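Local coordinates for occlusion-derived virus envelope protein E66 (Autographa californica nucleopolyhedrovirus, PDB 3VSN) that cleaves non-sulfated chondroitin as a polysaccharide lyase of the virus envelope and is essential for oral infection of the insect host, at residues Phe228-Gln233 with Val273-Gly278; Leu237-Ile242 with Ala322-Val327; Ala380-Phe385 with Ser531-Val536. All blocks are in the same frame, centred on the assembly; numbering follows the deposited sequence.

Contact 1: residues Phe228-Gln233 with Val273-Gly278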
ATOM      1  N   PHE A 228       3.698  17.954  -3.041  1.00 19.24           N
ATOM      2  CA  PHE A 228       2.613  16.980  -3.221  1.00 19.30           C
ATOM      3  C   PHE A 228       1.226  17.625  -3.294  1.00 19.37           C
ATOM      4  O   PHE A 228       0.340  17.292  -2.501  1.00 19.53           O
ATOM      5  CB  PHE A 228       2.682  15.864  -2.166  1.00 19.05           C
ATOM      6  CG  PHE A 228       3.858  14.945  -2.346  1.00 19.05           C
ATOM      7  CD1 PHE A 228       3.883  14.023  -3.388  1.00 18.70           C
ATOM      8  CD2 PHE A 228       4.951  15.012  -1.487  1.00 18.88           C
ATOM      9  CE1 PHE A 228       4.970  13.182  -3.567  1.00 19.07           C
ATOM     10  CE2 PHE A 228       6.040  14.172  -1.662  1.00 18.97           C
ATOM     11  CZ  PHE A 228       6.050  13.255  -2.701  1.00 18.96           C
ATOM     12  N   PRO A 229       1.031  18.552  -4.254  1.00 19.54           N
ATOM     13  CA  PRO A 229      -0.310  19.105  -4.433  1.00 19.51           C
ATOM     14  C   PRO A 229      -1.225  18.012  -4.979  1.00 19.39           C
ATOM     15  O   PRO A 229      -0.739  17.059  -5.589  1.00 19.26           O
ATOM     16  CB  PRO A 229      -0.099  20.186  -5.496  1.00 19.71           C
ATOM     17  CG  PRO A 229       1.068  19.699  -6.295  1.00 19.83           C
ATOM     18  CD  PRO A 229       1.967  19.026  -5.294  1.00 19.50           C
ATOM     19  N   TYR A 230      -2.527  18.129  -4.744  1.00 19.20           N
ATOM     20  CA  TYR A 230      -3.474  17.220  -5.382  1.00 19.53           C
ATOM     21  C   TYR A 230      -3.425  17.426  -6.894  1.00 19.78           C
ATOM     22  O   TYR A 230      -3.370  18.562  -7.369  1.00 19.14           O
ATOM     23  CB  TYR A 230      -4.898  17.444  -4.869  1.00 19.11           C
ATOM     24  CG  TYR A 230      -5.085  17.204  -3.390  1.00 19.19           C
ATOM     25  CD1 TYR A 230      -5.072  15.909  -2.863  1.00 19.32           C
ATOM     26  CD2 TYR A 230      -5.294  18.270  -2.517  1.00 19.30           C
ATOM     27  CE1 TYR A 230      -5.255  15.689  -1.506  1.00 19.42           C
ATOM     28  CE2 TYR A 230      -5.477  18.061  -1.158  1.00 19.41           C
ATOM     29  CZ  TYR A 230      -5.457  16.770  -0.660  1.00 19.57           C
ATOM     30  OH  TYR A 230      -5.637  16.559   0.686  1.00 19.96           O
ATOM     31  N   VAL A 231      -3.412  16.324  -7.640  1.00 20.34           N
ATOM     32  CA  VAL A 231      -3.476  16.376  -9.102  1.00 21.32           C
ATOM     33  C   VAL A 231      -4.735  15.644  -9.565  1.00 22.37           C
ATOM     34  O   VAL A 231      -5.276  14.821  -8.827  1.00 22.19           O
ATOM     35  CB  VAL A 231      -2.203  15.793  -9.776  1.00 21.19           C
ATOM     36  CG1 VAL A 231      -0.962  16.572  -9.354  1.00 21.13           C
ATOM     37  CG2 VAL A 231      -2.029  14.308  -9.474  1.00 20.98           C
ATOM     38  N   THR A 232      -5.213  15.947 -10.770  1.00 24.04           N
ATOM     39  CA  THR A 232      -6.409  15.265 -11.284  1.00 25.83           C
ATOM     40  C   THR A 232      -6.077  14.081 -12.196  1.00 26.32           C
ATOM     41  O   THR A 232      -6.879  13.155 -12.343  1.00 27.00           O
ATOM     42  CB  THR A 232      -7.402  16.231 -11.962  1.00 26.46           C
ATOM     43  OG1 THR A 232      -6.689  17.155 -12.792  1.00 27.42           O
ATOM     44  CG2 THR A 232      -8.189  17.003 -10.906  1.00 26.43           C
ATOM     45  N   GLN A 233      -4.890  14.111 -12.792  1.00 26.88           N
ATOM     46  CA  GLN A 233      -4.407  13.002 -13.613  1.00 26.73           C
ATOM     47  C   GLN A 233      -2.880  12.963 -13.608  1.00 25.08           C
ATOM     48  O   GLN A 233      -2.230  13.914 -13.163  1.00 24.47           O
ATOM     49  CB  GLN A 233      -4.964  13.091 -15.046  1.00 28.80           C
ATOM     50  CG  GLN A 233      -4.238  14.048 -15.987  1.00 31.33           C
ATOM     51  CD  GLN A 233      -4.195  15.478 -15.481  1.00 32.95           C
ATOM     52  OE1 GLN A 233      -5.192  16.006 -14.981  1.00 35.50           O
ATOM     53  NE2 GLN A 233      -3.035  16.114 -15.608  1.00 34.36           N
ATOM     54  N   VAL A 273       5.464  23.524   3.711  1.00 27.02           N
ATOM     55  CA  VAL A 273       6.169  22.972   2.536  1.00 25.35           C
ATOM     56  C   VAL A 273       5.657  21.630   1.983  1.00 24.06           C
ATOM     57  O   VAL A 273       5.859  21.326   0.808  1.00 24.10           O
ATOM     58  CB  VAL A 273       7.708  22.920   2.732  1.00 25.69           C
ATOM     59  CG1 VAL A 273       8.266  24.321   2.956  1.00 25.75           C
ATOM     60  CG2 VAL A 273       8.099  21.988   3.874  1.00 25.62           C
ATOM     61  N   ILE A 274       5.003  20.833   2.822  1.00 22.60           N
ATOM     62  CA  ILE A 274       4.485  19.530   2.389  1.00 21.35           C
ATOM     63  C   ILE A 274       2.978  19.424   2.631  1.00 20.34           C
ATOM     64  O   ILE A 274       2.486  19.844   3.671  1.00 20.21           O
ATOM     65  CB  ILE A 274       5.216  18.367   3.096  1.00 21.07           C
ATOM     66  CG1 ILE A 274       6.711  18.384   2.755  1.00 20.88           C
ATOM     67  CG2 ILE A 274       4.609  17.028   2.699  1.00 20.81           C
ATOM     68  CD1 ILE A 274       7.554  17.413   3.552  1.00 20.64           C
ATOM     69  N   ASN A 275       2.254  18.865   1.663  1.00 19.70           N
ATOM     70  CA  ASN A 275       0.828  18.578   1.826  1.00 19.40           C
ATOM     71  C   ASN A 275       0.623  17.412   2.805  1.00 19.13           C
ATOM     72  O   ASN A 275       0.297  16.292   2.404  1.00 18.48           O
ATOM     73  CB  ASN A 275       0.189  18.296   0.457  1.00 19.10           C
ATOM     74  CG  ASN A 275      -1.319  18.095   0.528  1.00 18.85           C
ATOM     75  OD1 ASN A 275      -1.946  18.310   1.560  1.00 18.88           O
ATOM     76  ND2 ASN A 275      -1.902  17.670  -0.587  1.00 18.98           N
ATOM     77  N   THR A 276       0.814  17.704   4.091  1.00 19.39           N
ATOM     78  CA  THR A 276       0.778  16.698   5.158  1.00 19.86           C
ATOM     79  C   THR A 276      -0.580  16.007   5.282  1.00 19.72           C
ATOM     80  O   THR A 276      -0.637  14.791   5.483  1.00 19.79           O
ATOM     81  CB  THR A 276       1.220  17.302   6.515  1.00 20.25           C
ATOM     82  OG1 THR A 276       2.589  17.711   6.419  1.00 20.91           O
ATOM     83  CG2 THR A 276       1.101  16.285   7.654  1.00 20.68           C
ATOM     84  N   VAL A 277      -1.663  16.775   5.157  1.00 19.54           N
ATOM     85  CA  VAL A 277      -3.012  16.210   5.226  1.00 19.48           C
ATOM     86  C   VAL A 277      -3.229  15.204   4.087  1.00 18.72           C
ATOM     87  O   VAL A 277      -3.669  14.076   4.327  1.00 18.72           O
ATOM     88  CB  VAL A 277      -4.103  17.307   5.221  1.00 20.17           C
ATOM     89  CG1 VAL A 277      -5.493  16.690   5.112  1.00 20.44           C
ATOM     90  CG2 VAL A 277      -4.004  18.158   6.481  1.00 20.77           C
ATOM     91  N   GLY A 278      -2.895  15.615   2.866  1.00 17.81           N
ATOM     92  CA  GLY A 278      -2.982  14.752   1.692  1.00 17.17           C
ATOM     93  C   GLY A 278      -2.201  13.455   1.833  1.00 16.89           C
ATOM     94  O   GLY A 278      -2.710  12.375   1.520  1.00 16.48           O
TER
HETATM   95  O   HOH W   1      -4.761  19.156   2.006  1.00 31.98           O

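Contact 2: residues Leu237-Ile242 with Ala322-Val327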
ATOM      1  N   LEU A 237      -0.145  12.795  -6.165  1.00 17.43           N
ATOM      2  CA  LEU A 237      -1.223  12.519  -5.231  1.00 17.32           C
ATOM      3  C   LEU A 237      -2.544  12.921  -5.865  1.00 16.95           C
ATOM      4  O   LEU A 237      -2.814  14.108  -6.048  1.00 16.95           O
ATOM      5  CB  LEU A 237      -0.995  13.297  -3.934  1.00 17.41           C
ATOM      6  CG  LEU A 237      -1.910  12.999  -2.751  1.00 17.67           C
ATOM      7  CD1 LEU A 237      -1.657  11.592  -2.221  1.00 17.53           C
ATOM      8  CD2 LEU A 237      -1.681  14.036  -1.667  1.00 17.55           C
ATOM      9  N   HIS A 238      -3.366  11.935  -6.211  1.00 16.74           N
ATOM     10  CA  HIS A 238      -4.674  12.225  -6.793  1.00 16.49           C
ATOM     11  C   HIS A 238      -5.600  12.834  -5.775  1.00 16.19           C
ATOM     12  O   HIS A 238      -5.345  12.747  -4.572  1.00 15.76           O
ATOM     13  CB  HIS A 238      -5.258  10.988  -7.473  1.00 16.72           C
ATOM     14  CG  HIS A 238      -4.799  10.813  -8.906  1.00 16.93           C
ATOM     15  ND1 HIS A 238      -3.532  11.058  -9.297  1.00 17.02           N
ATOM     16  CD2 HIS A 238      -5.487  10.396 -10.043  1.00 16.94           C
ATOM     17  CE1 HIS A 238      -3.420  10.822 -10.620  1.00 16.88           C
ATOM     18  NE2 HIS A 238      -4.615  10.411 -11.073  1.00 17.21           N
ATOM     19  N   VAL A 239      -6.674  13.468  -6.249  1.00 16.20           N
ATOM     20  CA  VAL A 239      -7.543  14.289  -5.392  1.00 16.27           C
ATOM     21  C   VAL A 239      -8.136  13.551  -4.193  1.00 16.30           C
ATOM     22  O   VAL A 239      -8.436  14.173  -3.173  1.00 16.73           O
ATOM     23  CB  VAL A 239      -8.685  14.983  -6.182  1.00 16.68           C
ATOM     24  CG1 VAL A 239      -8.123  16.003  -7.167  1.00 17.05           C
ATOM     25  CG2 VAL A 239      -9.577  13.965  -6.884  1.00 16.65           C
ATOM     26  N   ASP A 240      -8.305  12.235  -4.319  1.00 15.66           N
ATOM     27  CA  ASP A 240      -8.843  11.422  -3.228  1.00 15.79           C
ATOM     28  C   ASP A 240      -7.747  10.706  -2.431  1.00 15.93           C
ATOM     29  O   ASP A 240      -8.005   9.697  -1.771  1.00 16.24           O
ATOM     30  CB  ASP A 240      -9.901  10.428  -3.742  1.00 15.20           C
ATOM     31  CG  ASP A 240      -9.375   9.501  -4.838  1.00 15.03           C
ATOM     32  OD1 ASP A 240      -8.187   9.594  -5.228  1.00 14.73           O
ATOM     33  OD2 ASP A 240     -10.169   8.663  -5.315  1.00 14.35           O
ATOM     34  N   SER A 241      -6.530  11.240  -2.498  1.00 16.09           N
ATOM     35  CA  SER A 241      -5.389  10.733  -1.729  1.00 16.29           C
ATOM     36  C   SER A 241      -5.054   9.259  -1.977  1.00 15.77           C
ATOM     37  O   SER A 241      -5.018   8.446  -1.051  1.00 15.72           O
ATOM     38  CB  SER A 241      -5.559  11.019  -0.233  1.00 16.64           C
ATOM     39  OG  SER A 241      -5.337  12.390   0.030  1.00 17.88           O
ATOM     40  N   ILE A 242      -4.831   8.934  -3.244  1.00 15.37           N
ATOM     41  CA  ILE A 242      -4.157   7.701  -3.631  1.00 15.27           C
ATOM     42  C   ILE A 242      -2.979   8.134  -4.500  1.00 15.46           C
ATOM     43  O   ILE A 242      -3.138   9.001  -5.367  1.00 15.44           O
ATOM     44  CB  ILE A 242      -5.093   6.739  -4.402  1.00 14.93           C
ATOM     45  CG1 ILE A 242      -6.203   6.198  -3.484  1.00 14.74           C
ATOM     46  CG2 ILE A 242      -4.314   5.594  -5.052  1.00 14.95           C
ATOM     47  CD1 ILE A 242      -5.735   5.374  -2.299  1.00 14.57           C
ATOM     48  N   ALA A 322     -11.503   6.025  -1.415  1.00 12.06           N
ATOM     49  CA  ALA A 322     -11.009   6.905  -2.458  1.00 12.16           C
ATOM     50  C   ALA A 322     -11.942   6.711  -3.646  1.00 12.18           C
ATOM     51  O   ALA A 322     -11.831   5.724  -4.376  1.00 11.90           O
ATOM     52  CB  ALA A 322      -9.576   6.547  -2.813  1.00 12.10           C
ATOM     53  N   ASP A 323     -12.886   7.639  -3.805  1.00 12.35           N
ATOM     54  CA  ASP A 323     -14.031   7.451  -4.704  1.00 12.39           C
ATOM     55  C   ASP A 323     -13.702   7.568  -6.194  1.00 12.47           C
ATOM     56  O   ASP A 323     -14.441   7.052  -7.037  1.00 12.38           O
ATOM     57  CB  ASP A 323     -15.154   8.432  -4.356  1.00 12.35           C
ATOM     58  CG  ASP A 323     -15.729   8.214  -2.960  1.00 12.46           C
ATOM     59  OD1 ASP A 323     -15.488   7.148  -2.341  1.00 12.66           O
ATOM     60  OD2 ASP A 323     -16.433   9.126  -2.485  1.00 12.26           O
ATOM     61  N   TYR A 324     -12.616   8.262  -6.516  1.00 12.45           N
ATOM     62  CA  TYR A 324     -12.172   8.412  -7.903  1.00 12.69           C
ATOM     63  C   TYR A 324     -11.134   7.363  -8.300  1.00 12.53           C
ATOM     64  O   TYR A 324     -11.190   6.807  -9.399  1.00 12.35           O
ATOM     65  CB  TYR A 324     -11.569   9.798  -8.119  1.00 12.96           C
ATOM     66  CG  TYR A 324     -12.578  10.907  -8.292  1.00 13.59           C
ATOM     67  CD1 TYR A 324     -13.212  11.111  -9.517  1.00 13.79           C
ATOM     68  CD2 TYR A 324     -12.874  11.773  -7.240  1.00 13.79           C
ATOM     69  CE1 TYR A 324     -14.128  12.138  -9.687  1.00 14.18           C
ATOM     70  CE2 TYR A 324     -13.788  12.804  -7.398  1.00 14.13           C
ATOM     71  CZ  TYR A 324     -14.411  12.983  -8.621  1.00 14.31           C
ATOM     72  OH  TYR A 324     -15.316  14.006  -8.784  1.00 14.77           O
ATOM     73  N   SER A 325     -10.179   7.119  -7.406  1.00 12.52           N
ATOM     74  CA  SER A 325      -9.077   6.187  -7.659  1.00 12.61           C
ATOM     75  C   SER A 325      -9.490   4.743  -7.390  1.00 12.37           C
ATOM     76  O   SER A 325      -8.822   3.807  -7.841  1.00 12.43           O
ATOM     77  CB  SER A 325      -7.867   6.557  -6.802  1.00 12.84           C
ATOM     78  OG  SER A 325      -7.428   7.873  -7.094  1.00 13.33           O
ATOM     79  N   LYS A 326     -10.593   4.587  -6.652  1.00 12.10           N
ATOM     80  CA  LYS A 326     -11.269   3.296  -6.401  1.00 11.92           C
ATOM     81  C   LYS A 326     -10.544   2.394  -5.398  1.00 11.75           C
ATOM     82  O   LYS A 326     -10.045   1.325  -5.753  1.00 11.79           O
ATOM     83  CB  LYS A 326     -11.587   2.533  -7.708  1.00 11.84           C
ATOM     84  CG  LYS A 326     -12.176   3.376  -8.842  1.00 11.75           C
ATOM     85  CD  LYS A 326     -13.438   4.123  -8.428  1.00 11.51           C
ATOM     86  CE  LYS A 326     -14.018   4.912  -9.591  1.00 11.62           C
ATOM     87  NZ  LYS A 326     -15.276   5.624  -9.227  1.00 11.36           N
ATOM     88  N   VAL A 327     -10.492   2.835  -4.145  1.00 11.56           N
ATOM     89  CA  VAL A 327      -9.960   2.016  -3.057  1.00 11.60           C
ATOM     90  C   VAL A 327     -10.901   2.137  -1.861  1.00 11.58           C
ATOM     91  O   VAL A 327     -11.291   3.243  -1.482  1.00 11.79           O
ATOM     92  CB  VAL A 327      -8.517   2.430  -2.651  1.00 11.61           C
ATOM     93  CG1 VAL A 327      -8.001   1.563  -1.510  1.00 11.58           C
ATOM     94  CG2 VAL A 327      -7.564   2.337  -3.837  1.00 11.59           C
TER

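Contact 3: residues Ala380-Phe385 with Ser531-Val536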
ATOM      1  N   ALA A 380       6.515 -16.645  -5.720  1.00 17.27           N
ATOM      2  CA  ALA A 380       6.201 -16.991  -7.116  1.00 17.33           C
ATOM      3  C   ALA A 380       5.170 -18.116  -7.259  1.00 17.21           C
ATOM      4  O   ALA A 380       4.434 -18.159  -8.243  1.00 17.46           O
ATOM      5  CB  ALA A 380       7.473 -17.332  -7.883  1.00 17.61           C
ATOM      6  N   ASN A 381       5.114 -19.009  -6.273  1.00 17.25           N
ATOM      7  CA  ASN A 381       4.214 -20.165  -6.303  1.00 17.52           C
ATOM      8  C   ASN A 381       2.860 -19.937  -5.632  1.00 16.98           C
ATOM      9  O   ASN A 381       1.952 -20.761  -5.766  1.00 17.09           O
ATOM     10  CB  ASN A 381       4.897 -21.382  -5.666  1.00 18.41           C
ATOM     11  CG  ASN A 381       6.174 -21.776  -6.382  1.00 19.10           C
ATOM     12  OD1 ASN A 381       6.221 -21.823  -7.611  1.00 19.93           O
ATOM     13  ND2 ASN A 381       7.218 -22.064  -5.612  1.00 19.61           N
ATOM     14  N   THR A 382       2.729 -18.833  -4.901  1.00 16.20           N
ATOM     15  CA  THR A 382       1.498 -18.556  -4.153  1.00 15.58           C
ATOM     16  C   THR A 382       0.801 -17.259  -4.577  1.00 15.21           C
ATOM     17  O   THR A 382      -0.356 -17.030  -4.207  1.00 15.32           O
ATOM     18  CB  THR A 382       1.749 -18.515  -2.627  1.00 15.40           C
ATOM     19  OG1 THR A 382       2.596 -17.405  -2.303  1.00 14.93           O
ATOM     20  CG2 THR A 382       2.398 -19.811  -2.133  1.00 15.41           C
ATOM     21  N   VAL A 383       1.493 -16.426  -5.354  1.00 14.79           N
ATOM     22  CA  VAL A 383       1.002 -15.082  -5.705  1.00 14.58           C
ATOM     23  C   VAL A 383      -0.246 -15.109  -6.611  1.00 14.42           C
ATOM     24  O   VAL A 383      -0.947 -14.104  -6.743  1.00 14.29           O
ATOM     25  CB  VAL A 383       2.138 -14.194  -6.290  1.00 14.66           C
ATOM     26  CG1 VAL A 383       2.466 -14.580  -7.725  1.00 14.68           C
ATOM     27  CG2 VAL A 383       1.793 -12.709  -6.197  1.00 14.53           C
ATOM     28  N   SER A 384      -0.517 -16.266  -7.217  1.00 14.16           N
ATOM     29  CA  SER A 384      -1.680 -16.454  -8.080  1.00 14.16           C
ATOM     30  C   SER A 384      -2.957 -16.732  -7.291  1.00 14.04           C
ATOM     31  O   SER A 384      -4.040 -16.811  -7.868  1.00 14.24           O
ATOM     32  CB  SER A 384      -1.437 -17.616  -9.047  1.00 14.13           C
ATOM     33  OG  SER A 384      -0.418 -17.299  -9.974  1.00 14.52           O
ATOM     34  N   PHE A 385      -2.822 -16.888  -5.977  1.00 14.05           N
ATOM     35  CA  PHE A 385      -3.911 -17.391  -5.150  1.00 13.79           C
ATOM     36  C   PHE A 385      -4.194 -16.485  -3.958  1.00 13.60           C
ATOM     37  O   PHE A 385      -3.288 -16.121  -3.206  1.00 13.59           O
ATOM     38  CB  PHE A 385      -3.595 -18.817  -4.683  1.00 14.03           C
ATOM     39  CG  PHE A 385      -3.123 -19.723  -5.792  1.00 14.25           C
ATOM     40  CD1 PHE A 385      -4.038 -20.325  -6.649  1.00 14.28           C
ATOM     41  CD2 PHE A 385      -1.763 -19.947  -5.998  1.00 14.32           C
ATOM     42  CE1 PHE A 385      -3.608 -21.142  -7.683  1.00 14.50           C
ATOM     43  CE2 PHE A 385      -1.326 -20.771  -7.028  1.00 14.32           C
ATOM     44  CZ  PHE A 385      -2.250 -21.369  -7.868  1.00 14.43           C
ATOM     45  N   SER A 531       2.018 -27.832  -5.461  1.00 21.08           N
ATOM     46  CA  SER A 531       2.567 -28.421  -4.241  1.00 21.48           C
ATOM     47  C   SER A 531       2.761 -27.420  -3.090  1.00 21.39           C
ATOM     48  O   SER A 531       3.142 -27.815  -1.988  1.00 22.62           O
ATOM     49  CB  SER A 531       3.885 -29.136  -4.549  1.00 22.31           C
ATOM     50  OG  SER A 531       4.835 -28.220  -5.060  1.00 23.05           O
ATOM     51  N   SER A 532       2.491 -26.140  -3.343  1.00 19.90           N
ATOM     52  CA  SER A 532       2.717 -25.085  -2.350  1.00 19.29           C
ATOM     53  C   SER A 532       1.424 -24.493  -1.785  1.00 18.18           C
ATOM     54  O   SER A 532       1.466 -23.693  -0.846  1.00 17.96           O
ATOM     55  CB  SER A 532       3.547 -23.951  -2.967  1.00 19.91           C
ATOM     56  OG  SER A 532       4.788 -24.419  -3.464  1.00 20.68           O
ATOM     57  N   VAL A 533       0.284 -24.876  -2.360  1.00 17.12           N
ATOM     58  CA  VAL A 533      -0.988 -24.206  -2.080  1.00 16.49           C
ATOM     59  C   VAL A 533      -2.146 -25.190  -1.864  1.00 16.12           C
ATOM     60  O   VAL A 533      -2.246 -26.203  -2.561  1.00 15.83           O
ATOM     61  CB  VAL A 533      -1.348 -23.226  -3.225  1.00 16.49           C
ATOM     62  CG1 VAL A 533      -2.706 -22.572  -2.996  1.00 16.40           C
ATOM     63  CG2 VAL A 533      -0.277 -22.153  -3.373  1.00 16.42           C
ATOM     64  N   GLU A 534      -3.005 -24.883  -0.890  1.00 15.68           N
ATOM     65  CA  GLU A 534      -4.300 -25.554  -0.735  1.00 15.51           C
ATOM     66  C   GLU A 534      -5.418 -24.502  -0.769  1.00 14.89           C
ATOM     67  O   GLU A 534      -5.257 -23.395  -0.236  1.00 14.71           O
ATOM     68  CB  GLU A 534      -4.358 -26.368   0.567  1.00 16.46           C
ATOM     69  CG  GLU A 534      -5.507 -27.371   0.631  1.00 17.61           C
ATOM     70  CD  GLU A 534      -5.655 -28.051   1.989  1.00 18.55           C
ATOM     71  OE1 GLU A 534      -5.162 -27.506   3.008  1.00 19.06           O
ATOM     72  OE2 GLU A 534      -6.288 -29.134   2.042  1.00 19.45           O
ATOM     73  N   LEU A 535      -6.540 -24.851  -1.396  1.00 13.89           N
ATOM     74  CA  LEU A 535      -7.654 -23.917  -1.574  1.00 13.47           C
ATOM     75  C   LEU A 535      -8.980 -24.461  -1.077  1.00 13.00           C
ATOM     76  O   LEU A 535      -9.228 -25.667  -1.121  1.00 12.79           O
ATOM     77  CB  LEU A 535      -7.836 -23.570  -3.058  1.00 13.28           C
ATOM     78  CG  LEU A 535      -6.677 -23.058  -3.913  1.00 13.52           C
ATOM     79  CD1 LEU A 535      -7.101 -23.039  -5.376  1.00 13.35           C
ATOM     80  CD2 LEU A 535      -6.227 -21.672  -3.466  1.00 13.50           C
ATOM     81  N   VAL A 536      -9.829 -23.550  -0.608  1.00 12.72           N
ATOM     82  CA  VAL A 536     -11.270 -23.773  -0.562  1.00 12.41           C
ATOM     83  C   VAL A 536     -11.814 -22.893  -1.683  1.00 12.35           C
ATOM     84  O   VAL A 536     -11.489 -21.703  -1.754  1.00 12.26           O
ATOM     85  CB  VAL A 536     -11.887 -23.355   0.786  1.00 12.47           C
ATOM     86  CG1 VAL A 536     -13.403 -23.522   0.758  1.00 12.41           C
ATOM     87  CG2 VAL A 536     -11.282 -24.161   1.928  1.00 12.67           C
TER
HETATM   88  O   HOH W   2       7.068 -22.073  -2.804  1.00 39.21           O

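Contact 1: residues Phe228-Gln233 with Val273-Gly278
The amide of Asn-275 comes end-on over one face of the Tyr-230 ring: ND2 sits 3.6 Å above the plane, offset toward the rim at CE2, and the two flat groups stand nearly perpendicular, their planes 83° apart. Asn-275 is the N-cap of helix 276-284, so the contact ties the start of that helix to the chain that follows helix 217-225 in the alpha-helical part of the lyase. With CG anti to the backbone N (chi1 -175°), the amide reaches across to Phe-228, the residue with positive phi at which the chain leaves helix 217-225. There ND2 donates to Phe-228 O at 3.0 Å, the acceptor lying almost exactly in the amide plane and the N-H pointing at it at 156°. The other end of the amide caps its own helix: Gly-278 N donates to Asn-275 OD1 at 3.1 Å, approaching from above the carbonyl plane. One side chain thus holds a backbone carbonyl just past one helix and a backbone N-H at the start of another. The Phe-228 side chain packs on Leu-279 and on Tyr-254, the catalytic proton donor. Tyr-230 OH comes to 3.4 Å from Gly-278 CA, and a water 3.0 Å from Tyr-230 OH donates a hydrogen bond to Asn-275 OD1, likewise at 3.0 Å.

Contact 2: residues Leu237-Ile242 with Ala322-Val327
A type I beta turn, His-238 to Ser-241, meets the hairpin loop between strands 318-322 and 327-331, where Lys-326 and Val-327 both face Ala-322 in a G1 beta bulge. The join is made by Asp-240, whose carboxylate enters the loop and takes three hydrogen bonds from it. CG lies between the backbone N and the carbonyl carbon (chi1 57°), which carries both oxygens to the loop. OD2 accepts from Ser-325 N at 2.6 Å on its syn lone pair, nearly straight at 166°, and from Tyr-324 N at 2.8 Å on the anti side, more bent and tilted 27° out of the carboxylate plane. OD1 uses its syn lone pair for the hydroxyl of Ser-325, OG to OD1 2.6 Å. Ser-325 therefore clasps the carboxylate with its backbone and side chain together. Beside this polar grip Ile-242 packs against the loop end of the hairpin strands: its CG1 presses on Ala-322 CB at 3.5 Å, tighter than usual for two carbons, and its CD1 lies 3.9 Å from Val-327 CG2. Toward the more open side, Val-239 CG2 touches Tyr-324 CD2 at 4.0 Å; the hydroxyl of that tyrosine bonds to Ser-648 O. Ser-325 O, in turn, accepts from Arg-250. With three hydrogen bonds from the loop around a buried carboxylate, the negative charge of Asp-240 is probably stabilised by two N-H groups and a hydroxyl, which also fix its position and rotation.

Contact 3: residues Ala380-Phe385 with Ser531-Val536
Phe-385 holds CG anti to its carbonyl carbon (chi1 -48°), and Val-533 places CG1 opposite its backbone N (chi1 177°) with CG2 beside that N; together these torsions set both valine methyls against the phenylalanine ring. CG1 lies over one face, 4.0 Å from Phe-385 CG, while CG2 comes to 3.7 Å from Phe-385 CD2. The contact packs a loop, whose type I beta turn runs from Thr-382 to Phe-385, onto strand 533-540 of an antiparallel sheet in the beta-rich part of the lyase. Leu-535, two residues along the strand, brings CD2 to 4.1 Å from Phe-385 CB, the two side chains crossing at about a right angle. Ile-475 of the adjacent strand 472-480 and Leu-391 of strand 390-391, beyond it in the same sheet, add to this apolar cluster. Val-533 CG2 also meets Thr-382 CG2 at 3.8 Å and Asn-381 O at 3.6 Å; that carbonyl accepts from Asn-530 ND2. At the exposed end Asn-381 CB rests 3.8 Å from Ser-532 OG, and a water takes a hydrogen bond from Asn-381 ND2 at 2.8 Å. Direct joining of the two segments is thus by apolar packing in the interior, and that water, weakly held by Ser-532 OG, bridges the polar groups at the exposed end.

How the contacts relate
Contacts 1 and 2 form one continuous region, their centres 12 Å apart and their segments alternating along the chain. Strands 230-231 and 236-238 are parallel neighbours in one sheet, with Val-231 N 2.8 Å from Leu-237 O, and Gly-278 O lies 3.0 Å from Ser-241 OG. Through this pair the alpha-helical part is joined to the hairpin 318-331. The active site is close to contact 1, where the Phe-228 side chain is about 4 Å from that of Tyr-254; in contact 2 the His-238 side chain is about 11 Å from those of His-246 and Tyr-254. Contact 3 stands apart, its centre 39 Å from that of contact 1 and 31 Å from that of contact 2, away from the catalytic residues.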